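Local coordinates for protein excinuclease ABC, subunit A. (Deinococcus radiodurans, PDB 2VF7) that binds DNA as a zinc-containing UvrA-family ABC protein, probably hydrolysing ATP and helping to recognise damaged DNA for excision repair, at residues I805-G808 / G814-V817. The protein carries 1 engineered substitution. Numbering follows the deposited sequence.
Sequences IGPG and GRLV
Ile805 and Leu816 meet through their outermost methyls, CD1 of Ile805 standing 3.7 Å from CD1 of Leu816. The two residues form an antiparallel, non-hydrogen-bonded pair, with CA atoms 4.8 Å apart and both side chains on one face of the sheet. In Ile805, chi1 sets CG1 anti to the carbonyl carbon, beside the backbone N, and a chi2 of -50° then swings CD1 across to Leu816. Beside this apolar touch, the amide N of Gly806 donates to the carbonyl O of Arg815 with an N-H...O angle of 152°; the modelled separation is implausibly short, so its exact length is doubtful. Next along, Pro807 lies at about a right angle to the Arg815 side chain. Pro807 CD packs 3.9 Å from Arg815 CB, while Pro807 CG comes to 4.1 Å from Arg815 NE, at the edge of the guanidinium and near its plane. This proline-arginine pair lies on the exposed side of the contact.

Strands 801-805 and 816-820 run antiparallel at one margin of the mixed sheet of an ABC-type nucleotide-binding domain, and the contact marks where the chain leaves the first for the loop leading to the second. Gly806 has a positive phi (44°) at this exit, and its CA passes 3.4 Å from Gly814 N, a close approach for which its lack of a side chain leaves room.

Leu816 also packs on Leu803 of strand 801-805 and on Leu516 and Val518 of strand 516-521, while a backbone hydrogen bond joins Ile805 to Thr529. On the nucleotide side, Ile805 lies near Ser534 of the Walker A P-loop, its side chain about 6 Å from bound ADP, and Gly808 O makes a weak hydrogen bond with Ser534 OG.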
loop_
_atom_site.group_PDB
_atom_site.type_symbol
_atom_site.label_atom_id
_atom_site.label_comp_id
_atom_site.label_asym_id
_atom_site.label_seq_id
_atom_site.Cartn_x
_atom_site.Cartn_y
_atom_site.Cartn_z
ATOM N N ILE A 805 -15.939 0.730 43.118
ATOM C CA ILE A 805 -14.550 0.341 43.236
ATOM C C ILE A 805 -13.623 1.533 43.119
ATOM O O ILE A 805 -13.861 2.440 42.316
ATOM C CB ILE A 805 -14.187 -0.754 42.206
ATOM C CG1 ILE A 805 -14.942 -2.061 42.518
ATOM C CG2 ILE A 805 -12.680 -0.993 42.147
ATOM C CD1 ILE A 805 -14.850 -2.572 43.989
ATOM N N GLY A 806 -12.592 1.508 43.971
ATOM C CA GLY A 806 -11.443 2.438 44.008
ATOM C C GLY A 806 -11.791 3.893 43.851
ATOM O O GLY A 806 -12.664 4.221 43.036
ATOM N N PRO A 807 -11.118 4.780 44.616
ATOM C CA PRO A 807 -11.325 6.226 44.460
ATOM C C PRO A 807 -11.031 6.666 43.026
ATOM O O PRO A 807 -11.939 7.086 42.308
ATOM C CB PRO A 807 -10.316 6.844 45.439
ATOM C CG PRO A 807 -10.037 5.792 46.423
ATOM C CD PRO A 807 -10.142 4.475 45.671
ATOM N N GLY A 808 -9.780 6.527 42.601
ATOM C CA GLY A 808 -9.373 6.914 41.257
ATOM C C GLY A 808 -8.897 5.739 40.433
ATOM O O GLY A 808 -9.336 4.610 40.625
ATOM N N GLY A 814 -8.431 0.946 43.442
ATOM C CA GLY A 814 -8.243 -0.441 43.907
ATOM C C GLY A 814 -8.901 -0.802 45.227
ATOM O O GLY A 814 -8.770 -1.932 45.720
ATOM N N ARG A 815 -9.614 0.164 45.797
ATOM C CA ARG A 815 -10.272 -0.001 47.089
ATOM C C ARG A 815 -11.753 -0.230 46.856
ATOM O O ARG A 815 -12.314 0.292 45.906
ATOM C CB ARG A 815 -10.106 1.266 47.943
ATOM C CG ARG A 815 -8.785 1.439 48.683
ATOM C CD ARG A 815 -8.711 2.816 49.436
ATOM N NE ARG A 815 -10.023 3.395 49.783
ATOM C CZ ARG A 815 -10.844 2.944 50.740
ATOM N NH1 ARG A 815 -10.511 1.887 51.476
ATOM N NH2 ARG A 815 -12.015 3.539 50.956
ATOM N N LEU A 816 -12.387 -1.003 47.731
ATOM C CA LEU A 816 -13.836 -1.035 47.769
ATOM C C LEU A 816 -14.225 0.273 48.434
ATOM O O LEU A 816 -13.859 0.507 49.572
ATOM C CB LEU A 816 -14.342 -2.240 48.567
ATOM C CG LEU A 816 -15.859 -2.427 48.676
ATOM C CD1 LEU A 816 -16.503 -2.492 47.312
ATOM C CD2 LEU A 816 -16.196 -3.674 49.447
ATOM N N VAL A 817 -14.924 1.150 47.720
ATOM C CA VAL A 817 -15.178 2.489 48.276
ATOM C C VAL A 817 -16.637 2.764 48.659
ATOM O O VAL A 817 -16.931 3.750 49.337
ATOM C CB VAL A 817 -14.548 3.629 47.412
ATOM C CG1 VAL A 817 -15.544 4.203 46.424
ATOM C CG2 VAL A 817 -13.998 4.709 48.309
#